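Local structure of putative histidinol-phosphate aminotransferase (Burkholderia pseudomallei, 3P1T) at residues E25-V30 with I317-D322; E171-Y176 with E276-L281; R259-A264 with D324-A329. The protein probably catalyses the pyridoxal phosphate-dependent transfer of an amino group from L-histidinol phosphate to 2-oxoglutarate, a step of histidine biosynthesis. One frame throughout, in Å; residues are numbered along the deposited sequence.

Contact 2 is the buried one, its centre about 7 Å from the centre of the chain, where tyrosines of the chain after strand 166-170 pack on the start of strand 279-283. Contacts 1 and 3 lie farther out, about 17 and 23 Å from the chain centre, and are only partly buried, with arginines at the heart of their polar chemistry. These two share helix 320-333: contact 1 uses its N-terminal end, contact 3 its flank. Contacts 1 and 2 are joined where Ile317 N meets Asn278 O at 2.9 Å, probably as a hydrogen bond. Contacts 2 and 3 touch through Val280 and Val261. Of the three, contact 1 also reaches the second subunit.

Contact 1 (E25-V30 with I317-D322); sequences ENPEAV and IGREED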
loop_
_atom_site.group_PDB
_atom_site.type_symbol
_atom_site.label_atom_id
_atom_site.label_comp_id
_atom_site.label_asym_id
_atom_site.label_seq_id
_atom_site.Cartn_x
_atom_site.Cartn_y
_atom_site.Cartn_z
ATOM N N GLU A 25 7.699 18.686 -4.496
ATOM C CA GLU A 25 8.106 17.558 -5.332
ATOM C C GLU A 25 9.522 17.771 -5.881
ATOM O O GLU A 25 9.994 18.916 -5.975
ATOM C CB GLU A 25 7.105 17.370 -6.491
ATOM C CG GLU A 25 5.698 16.947 -6.068
ATOM C CD GLU A 25 4.591 17.279 -7.051
ATOM O OE1 GLU A 25 4.603 18.399 -7.609
ATOM O OE2 GLU A 25 3.668 16.449 -7.209
ATOM N N ASN A 26 10.212 16.668 -6.233
ATOM C CA ASN A 26 11.527 16.745 -6.890
ATOM C C ASN A 26 11.247 17.218 -8.324
ATOM O O ASN A 26 10.454 16.557 -9.001
ATOM C CB ASN A 26 12.274 15.406 -6.812
ATOM C CG ASN A 26 13.635 15.403 -7.449
ATOM O OD1 ASN A 26 13.851 15.925 -8.543
ATOM N ND2 ASN A 26 14.575 14.737 -6.815
ATOM N N PRO A 27 11.773 18.392 -8.774
ATOM C CA PRO A 27 11.372 18.920 -10.091
ATOM C C PRO A 27 12.145 18.342 -11.272
ATOM O O PRO A 27 11.778 18.614 -12.426
ATOM C CB PRO A 27 11.680 20.408 -9.958
ATOM C CG PRO A 27 12.853 20.461 -9.060
ATOM C CD PRO A 27 12.667 19.341 -8.074
ATOM N N GLU A 28 13.207 17.558 -10.995
ATOM C CA GLU A 28 14.067 16.962 -12.025
ATOM C C GLU A 28 13.364 15.857 -12.774
ATOM O O GLU A 28 12.413 15.252 -12.261
ATOM C CB GLU A 28 15.376 16.395 -11.421
ATOM C CG GLU A 28 16.135 17.331 -10.486
ATOM C CD GLU A 28 16.472 18.738 -10.959
ATOM O OE1 GLU A 28 16.680 18.944 -12.177
ATOM O OE2 GLU A 28 16.557 19.633 -10.087
ATOM N N ALA A 29 13.858 15.570 -13.980
ATOM C CA ALA A 29 13.359 14.465 -14.789
ATOM C C ALA A 29 13.771 13.137 -14.144
ATOM O O ALA A 29 14.833 13.074 -13.509
ATOM C CB ALA A 29 13.896 14.577 -16.205
ATOM N N VAL A 30 12.917 12.106 -14.250
ATOM C CA VAL A 30 13.183 10.793 -13.665
ATOM C C VAL A 30 14.358 10.175 -14.431
ATOM O O VAL A 30 14.316 10.122 -15.664
ATOM C CB VAL A 30 11.912 9.904 -13.678
ATOM C CG1 VAL A 30 12.185 8.532 -13.049
ATOM C CG2 VAL A 30 10.757 10.600 -12.955
ATOM N N ILE A 317 11.018 25.031 -3.825
ATOM C CA ILE A 317 12.166 25.403 -4.650
ATOM C C ILE A 317 12.236 24.384 -5.790
ATOM O O ILE A 317 12.483 23.192 -5.540
ATOM C CB ILE A 317 13.474 25.488 -3.809
ATOM C CG1 ILE A 317 13.346 26.445 -2.596
ATOM C CG2 ILE A 317 14.681 25.789 -4.666
ATOM C CD1 ILE A 317 12.927 27.896 -2.876
ATOM N N GLY A 318 11.947 24.850 -7.009
ATOM C CA GLY A 318 11.953 24.009 -8.207
ATOM C C GLY A 318 13.222 24.168 -9.016
ATOM O O GLY A 318 14.270 24.510 -8.459
ATOM N N ARG A 319 13.145 23.941 -10.335
ATOM C CA ARG A 319 14.309 24.191 -11.192
ATOM C C ARG A 319 14.532 25.723 -11.347
ATOM O O ARG A 319 13.655 26.522 -11.019
ATOM C CB ARG A 319 14.146 23.514 -12.558
ATOM C CG ARG A 319 14.522 22.039 -12.586
ATOM C CD ARG A 319 14.018 21.353 -13.845
ATOM N NE ARG A 319 12.563 21.153 -13.793
ATOM C CZ ARG A 319 11.666 21.885 -14.449
ATOM N NH1 ARG A 319 12.059 22.853 -15.267
ATOM N NH2 ARG A 319 10.370 21.631 -14.318
ATOM N N GLU A 320 15.707 26.118 -11.833
ATOM C CA GLU A 320 16.104 27.511 -12.007
ATOM C C GLU A 320 15.040 28.325 -12.790
ATOM O O GLU A 320 14.659 29.398 -12.335
ATOM C CB GLU A 320 17.457 27.580 -12.721
ATOM C CG GLU A 320 18.031 28.990 -12.762
ATOM C CD GLU A 320 19.199 29.241 -13.694
ATOM O OE1 GLU A 320 20.004 28.307 -13.918
ATOM O OE2 GLU A 320 19.335 30.396 -14.161
ATOM N N GLU A 321 14.543 27.809 -13.924
ATOM C CA GLU A 321 13.553 28.483 -14.777
ATOM C C GLU A 321 12.203 28.671 -14.041
ATOM O O GLU A 321 11.557 29.701 -14.256
ATOM C CB GLU A 321 13.335 27.746 -16.127
ATOM C CG GLU A 321 12.991 26.253 -16.065
ATOM C CD GLU A 321 14.112 25.218 -16.142
ATOM O OE1 GLU A 321 15.091 25.309 -15.363
ATOM O OE2 GLU A 321 13.951 24.249 -16.919
ATOM N N ASP A 322 11.816 27.720 -13.152
ATOM C CA ASP A 322 10.592 27.777 -12.324
ATOM C C ASP A 322 10.678 28.897 -11.276
ATOM O O ASP A 322 9.762 29.717 -11.145
ATOM C CB ASP A 322 10.350 26.437 -11.620
ATOM C CG ASP A 322 10.103 25.269 -12.548
ATOM O OD1 ASP A 322 9.672 25.512 -13.713
ATOM O OD2 ASP A 322 10.311 24.094 -12.103
#
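The guanidinium of Arg319 receives the backbone oxygen of Pro27 at its edge, close to its plane, while Asp322 OD2 stands over one face and Glu321 OE2 lies at another part of the edge. The bond across the contact, Arg319 NE to Pro27 O, is 3.0 Å long and nearly straight (165°), although the donor sits above the plane of the proline carbonyl. The bend at chi3 (-73°) brings NE to this oxygen. NH1 forms a salt bridge with Glu321 OE2 (2.9 Å) that includes a weak hydrogen bond; toward the guanidinium Asp322 OD2, 3.3 Å from NH2, acts by charge alone. It also accepts a weak bond from the backbone N of Arg319, the N-cap of helix 320-333. The ring of Pro27 packs on the backbone ahead of the helix, its CG 3.7 Å from Gly318 C. Glu28 runs alongside Arg319 in the opposite sense, OE1 3.8 Å from CG. Glu25 of the loop forms a salt bridge with Arg47 of the second subunit. Glu28 OE1 and Arg319 NE are 4.9 Å apart, so their attraction is at most long-range; the arginine charge is probably balanced mainly by Glu321 and Asp322, leaving NE to tie the loop to the helix start.

Contact 2 (E171-Y176 with E276-L281); sequences ETYVDY and EANFVL
Tyr173 and Tyr176, on the type I turn (Glu171 to Val174) and short 3-10 segment that follow strand 166-170 of the seven-stranded sheet, pack against Ala277, Asn278 and Phe279 at the entry to strand 279-283 of the smaller sheet. The edge of Phe279 is directed at the face of the Tyr173 ring in a T-shaped stack, centroids 5.2 Å apart and planes at 87°. Thr172 CG2 lies over the opposite face, and Asn278 OD1 comes to the ring edge, 3.2 Å from Tyr173 CE1. Ala277 CB packs on Tyr173 CB at 3.5 Å.

Asn278 spans both tyrosines. Its CG falls between the backbone N and the carbonyl carbon (chi1 56°), which lays the amide almost flat on the Tyr176 ring, the planes 15° apart. CB makes a CH-pi contact over the ring, 3.5 Å from the centroid of Tyr176. One water donates to Tyr176 O (2.8 Å) and to Glu276 OE2 (3.0 Å), the latter also bound by Ser178.

The hydroxyls have partners beyond the segments, Tyr173 with Asn24 and Tyr176 with His250. A tartrate about 3 Å from Tyr173 (nearest atoms), probably from the crystallisation liquor, at most marks a pocket. Lys198, which Tyr173 touches, probably forms the Schiff base. Asp170 and Tyr173 fit the Asp-x-x-Tyr pattern of fold-type I aminotransferases, and as in relatives probably bind the cofactor's pyridine nitrogen and 3'-oxygen, respectively.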
loop_
_atom_site.group_PDB
_atom_site.type_symbol
_atom_site.label_atom_id
_atom_site.label_comp_id
_atom_site.label_asym_id
_atom_site.label_seq_id
_atom_site.Cartn_x
_atom_site.Cartn_y
_atom_site.Cartn_z
ATOM N N GLU A 171 11.928 12.632 9.615
ATOM C CA GLU A 171 13.034 13.281 8.916
ATOM C C GLU A 171 12.819 13.320 7.385
ATOM O O GLU A 171 13.783 13.197 6.638
ATOM C CB GLU A 171 14.356 12.585 9.252
ATOM C CG GLU A 171 14.918 13.008 10.608
ATOM C CD GLU A 171 16.341 12.583 10.929
ATOM O OE1 GLU A 171 16.781 11.522 10.426
ATOM O OE2 GLU A 171 17.005 13.293 11.719
ATOM N N THR A 172 11.560 13.602 6.930
ATOM C CA THR A 172 11.193 13.709 5.510
ATOM C C THR A 172 12.091 14.723 4.773
ATOM O O THR A 172 12.497 14.464 3.626
ATOM C CB THR A 172 9.704 14.106 5.366
ATOM O OG1 THR A 172 8.888 13.017 5.786
ATOM C CG2 THR A 172 9.307 14.473 3.937
ATOM N N TYR A 173 12.413 15.856 5.420
ATOM C CA TYR A 173 13.164 16.908 4.733
ATOM C C TYR A 173 14.650 16.975 5.140
ATOM O O TYR A 173 15.309 17.943 4.770
ATOM C CB TYR A 173 12.484 18.280 4.989
ATOM C CG TYR A 173 11.101 18.347 4.367
ATOM C CD1 TYR A 173 10.937 18.541 2.995
ATOM C CD2 TYR A 173 9.965 18.088 5.125
ATOM C CE1 TYR A 173 9.673 18.486 2.401
ATOM C CE2 TYR A 173 8.694 18.077 4.549
ATOM C CZ TYR A 173 8.554 18.271 3.186
ATOM O OH TYR A 173 7.301 18.274 2.618
ATOM N N VAL A 174 15.194 15.948 5.819
ATOM C CA VAL A 174 16.586 15.935 6.304
ATOM C C VAL A 174 17.626 16.093 5.151
ATOM O O VAL A 174 18.690 16.655 5.396
ATOM C CB VAL A 174 16.903 14.654 7.120
ATOM C CG1 VAL A 174 16.994 13.413 6.224
ATOM C CG2 VAL A 174 18.179 14.816 7.946
ATOM N N ASP A 175 17.335 15.627 3.922
ATOM C CA ASP A 175 18.316 15.695 2.829
ATOM C C ASP A 175 18.636 17.165 2.373
ATOM O O ASP A 175 19.667 17.392 1.728
ATOM C CB ASP A 175 17.857 14.855 1.636
ATOM C CG ASP A 175 18.292 13.384 1.684
ATOM O OD1 ASP A 175 18.956 12.979 2.685
ATOM O OD2 ASP A 175 18.033 12.655 0.695
ATOM N N TYR A 176 17.822 18.144 2.775
ATOM C CA TYR A 176 18.079 19.544 2.461
ATOM C C TYR A 176 18.613 20.282 3.695
ATOM O O TYR A 176 18.725 21.518 3.672
ATOM C CB TYR A 176 16.791 20.212 1.952
ATOM C CG TYR A 176 16.138 19.455 0.816
ATOM C CD1 TYR A 176 16.693 19.462 -0.466
ATOM C CD2 TYR A 176 14.984 18.709 1.025
ATOM C CE1 TYR A 176 16.102 18.749 -1.511
ATOM C CE2 TYR A 176 14.392 17.989 -0.007
ATOM C CZ TYR A 176 14.946 18.020 -1.274
ATOM O OH TYR A 176 14.328 17.321 -2.280
ATOM N N GLU A 276 15.457 24.702 6.386
ATOM C CA GLU A 276 16.348 23.550 6.315
ATOM C C GLU A 276 15.758 22.500 5.372
ATOM O O GLU A 276 16.299 21.413 5.247
ATOM C CB GLU A 276 16.570 22.980 7.717
ATOM C CG GLU A 276 17.515 23.793 8.570
ATOM C CD GLU A 276 18.958 23.510 8.240
ATOM O OE1 GLU A 276 19.508 22.543 8.815
ATOM O OE2 GLU A 276 19.531 24.225 7.387
ATOM N N ALA A 277 14.654 22.831 4.700
ATOM C CA ALA A 277 13.966 21.926 3.768
ATOM C C ALA A 277 14.028 22.487 2.329
ATOM O O ALA A 277 14.755 23.445 2.114
ATOM C CB ALA A 277 12.534 21.731 4.215
ATOM N N ASN A 278 13.284 21.910 1.359
ATOM C CA ASN A 278 13.296 22.321 -0.052
ATOM C C ASN A 278 12.216 23.380 -0.374
ATOM O O ASN A 278 11.692 23.422 -1.489
ATOM C CB ASN A 278 13.092 21.085 -0.955
ATOM C CG ASN A 278 11.853 20.272 -0.687
ATOM O OD1 ASN A 278 11.187 20.388 0.353
ATOM N ND2 ASN A 278 11.554 19.379 -1.601
ATOM N N PHE A 279 11.924 24.260 0.579
ATOM C CA PHE A 279 10.901 25.289 0.433
ATOM C C PHE A 279 11.198 26.448 1.352
ATOM O O PHE A 279 12.069 26.311 2.208
ATOM C CB PHE A 279 9.502 24.698 0.752
ATOM C CG PHE A 279 9.377 24.084 2.127
ATOM C CD1 PHE A 279 9.249 24.884 3.257
ATOM C CD2 PHE A 279 9.407 22.710 2.295
ATOM C CE1 PHE A 279 9.187 24.318 4.531
ATOM C CE2 PHE A 279 9.302 22.143 3.568
ATOM C CZ PHE A 279 9.192 22.949 4.675
ATOM N N VAL A 280 10.446 27.567 1.229
ATOM C CA VAL A 280 10.596 28.725 2.124
ATOM C C VAL A 280 9.205 29.204 2.563
ATOM O O VAL A 280 8.272 29.231 1.742
ATOM C CB VAL A 280 11.429 29.901 1.544
ATOM C CG1 VAL A 280 12.915 29.552 1.460
ATOM C CG2 VAL A 280 10.885 30.392 0.200
ATOM N N LEU A 281 9.057 29.554 3.871
ATOM C CA LEU A 281 7.810 30.111 4.389
ATOM C C LEU A 281 7.891 31.630 4.278
ATOM O O LEU A 281 8.866 32.221 4.745
ATOM C CB LEU A 281 7.525 29.659 5.817
ATOM C CG LEU A 281 6.129 29.997 6.359
ATOM C CD1 LEU A 281 5.056 29.089 5.759
ATOM C CD2 LEU A 281 6.098 29.872 7.851
HETATM O O HOH W 1 20.623 23.272 4.770
#

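Contact 3 (R259-A264 with D324-A329); sequences RRVADA and DRLLAA. With SO4 (sulfate ion), chain E.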
loop_
_atom_site.group_PDB
_atom_site.type_symbol
_atom_site.label_atom_id
_atom_site.label_comp_id
_atom_site.label_asym_id
_atom_site.label_seq_id
_atom_site.Cartn_x
_atom_site.Cartn_y
_atom_site.Cartn_z
ATOM N N ARG A 259 18.736 29.581 -1.420
ATOM C CA ARG A 259 19.491 30.756 -1.027
ATOM C C ARG A 259 19.126 31.929 -1.966
ATOM O O ARG A 259 18.812 33.018 -1.466
ATOM C CB ARG A 259 20.998 30.435 -1.030
ATOM C CG ARG A 259 21.959 31.616 -0.777
ATOM C CD ARG A 259 21.673 32.434 0.474
ATOM N NE ARG A 259 21.784 31.657 1.701
ATOM C CZ ARG A 259 21.167 31.974 2.828
ATOM N NH1 ARG A 259 20.362 33.031 2.879
ATOM N NH2 ARG A 259 21.316 31.216 3.907
ATOM N N ARG A 260 19.096 31.684 -3.300
ATOM C CA ARG A 260 18.731 32.682 -4.312
ATOM C C ARG A 260 17.320 33.231 -4.050
ATOM O O ARG A 260 17.165 34.442 -3.935
ATOM C CB ARG A 260 18.817 32.113 -5.754
ATOM C CG ARG A 260 18.172 33.044 -6.802
ATOM C CD ARG A 260 18.527 32.743 -8.232
ATOM N NE ARG A 260 17.575 31.848 -8.878
ATOM C CZ ARG A 260 16.720 32.224 -9.824
ATOM N NH1 ARG A 260 16.691 33.486 -10.244
ATOM N NH2 ARG A 260 15.908 31.335 -10.381
ATOM N N VAL A 261 16.311 32.348 -3.955
ATOM C CA VAL A 261 14.910 32.733 -3.785
ATOM C C VAL A 261 14.730 33.513 -2.455
ATOM O O VAL A 261 14.126 34.589 -2.494
ATOM C CB VAL A 261 13.971 31.500 -3.878
ATOM C CG1 VAL A 261 12.540 31.846 -3.482
ATOM C CG2 VAL A 261 13.986 30.937 -5.288
ATOM N N ALA A 262 15.293 33.014 -1.324
ATOM C CA ALA A 262 15.195 33.680 -0.025
ATOM C C ALA A 262 15.813 35.105 -0.071
ATOM O O ALA A 262 15.158 36.064 0.352
ATOM C CB ALA A 262 15.870 32.845 1.054
ATOM N N ASP A 263 17.037 35.249 -0.624
ATOM C CA ASP A 263 17.716 36.545 -0.702
ATOM C C ASP A 263 16.978 37.518 -1.633
ATOM O O ASP A 263 16.817 38.689 -1.272
ATOM C CB ASP A 263 19.172 36.372 -1.168
ATOM C CG ASP A 263 20.131 35.722 -0.166
ATOM O OD1 ASP A 263 19.705 35.451 0.995
ATOM O OD2 ASP A 263 21.323 35.543 -0.518
ATOM N N ALA A 264 16.513 37.041 -2.805
ATOM C CA ALA A 264 15.800 37.873 -3.786
ATOM C C ALA A 264 14.462 38.380 -3.232
ATOM O O ALA A 264 14.171 39.575 -3.381
ATOM C CB ALA A 264 15.564 37.102 -5.073
ATOM N N ASP A 324 12.716 31.386 -11.455
ATOM C CA ASP A 324 12.775 32.622 -12.264
ATOM C C ASP A 324 11.356 33.213 -12.435
ATOM O O ASP A 324 11.146 34.401 -12.180
ATOM C CB ASP A 324 13.418 32.366 -13.662
ATOM C CG ASP A 324 14.946 32.343 -13.784
ATOM O OD1 ASP A 324 15.635 32.763 -12.814
ATOM O OD2 ASP A 324 15.454 31.983 -14.888
ATOM N N ARG A 325 10.382 32.344 -12.823
ATOM C CA ARG A 325 8.968 32.670 -13.047
ATOM C C ARG A 325 8.327 33.225 -11.765
ATOM O O ARG A 325 7.678 34.280 -11.823
ATOM C CB ARG A 325 8.195 31.436 -13.551
ATOM C CG ARG A 325 8.511 31.063 -15.009
ATOM C CD ARG A 325 7.264 30.920 -15.870
ATOM N NE ARG A 325 6.379 32.072 -15.689
ATOM C CZ ARG A 325 5.086 32.002 -15.389
ATOM N NH1 ARG A 325 4.474 30.822 -15.316
ATOM N NH2 ARG A 325 4.382 33.110 -15.209
ATOM N N LEU A 326 8.556 32.539 -10.616
ATOM C CA LEU A 326 8.042 32.938 -9.312
ATOM C C LEU A 326 8.578 34.296 -8.897
ATOM O O LEU A 326 7.792 35.160 -8.487
ATOM C CB LEU A 326 8.373 31.920 -8.210
ATOM C CG LEU A 326 7.976 32.427 -6.823
ATOM C CD1 LEU A 326 6.719 31.775 -6.335
ATOM C CD2 LEU A 326 9.146 32.469 -5.849
ATOM N N LEU A 327 9.911 34.475 -8.974
ATOM C CA LEU A 327 10.548 35.726 -8.562
ATOM C C LEU A 327 10.063 36.908 -9.422
ATOM O O LEU A 327 9.827 37.985 -8.868
ATOM C CB LEU A 327 12.084 35.612 -8.607
ATOM C CG LEU A 327 12.731 34.680 -7.556
ATOM C CD1 LEU A 327 14.197 34.511 -7.821
ATOM C CD2 LEU A 327 12.519 35.170 -6.128
ATOM N N ALA A 328 9.848 36.696 -10.737
ATOM C CA ALA A 328 9.385 37.759 -11.642
ATOM C C ALA A 328 7.953 38.181 -11.295
ATOM O O ALA A 328 7.660 39.375 -11.279
ATOM C CB ALA A 328 9.471 37.309 -13.088
ATOM N N ALA A 329 7.091 37.212 -10.950
ATOM C CA ALA A 329 5.702 37.464 -10.554
ATOM C C ALA A 329 5.616 38.203 -9.222
ATOM O O ALA A 329 4.857 39.160 -9.138
ATOM C CB ALA A 329 4.933 36.158 -10.459
HETATM S S SO4 E . 18.712 32.344 6.392
HETATM O O1 SO4 E . 18.259 32.727 7.729
HETATM O O2 SO4 E . 19.859 31.405 6.534
HETATM O O3 SO4 E . 19.139 33.550 5.685
HETATM O O4 SO4 E . 17.602 31.721 5.623
#
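Val261 and Ala264 of helix 244-267 face Leu326 and Leu327 of helix 320-333, two helices packed side by side against the four-stranded sheet of what is probably the small domain of the aminotransferase fold. Their short segments run almost exactly parallel (3°), with axes 10.9 Å apart.

The apolar contacts centre on Leu327, whose two methyls divide the work: CD2 meets Ala264 CB at 3.8 Å, whereas CD1 lies over a face of the Arg260 guanidinium, toward its rim. Deeper, Val261 CG1 approaches Leu326 CD2 at 4.2 Å, the two side chains crossing at about a right angle, and Leu326 continues onto Ile299 and Val301 of the sheet.

The charged contact flanks the apolar one. Arg260 forms a salt bridge with Asp324 in which NH1 (2.9 Å) and NH2 (2.8 Å) both converge on Asp324 OD1; both hydrogen bonds are weak, and the carboxylate plane stands nearly perpendicular to the guanidinium. Gln257 accepts from Arg260 NE, which should help fix the arginine's rotation.

Away from the interface, Arg259 grips a sulfate ion, probably from the crystallisation liquor, with NH1 bonded to sulfate O3 (171°) and NH2 to O2 (164°), while NH1 also bonds Asp263 OD1 at 3.1 Å.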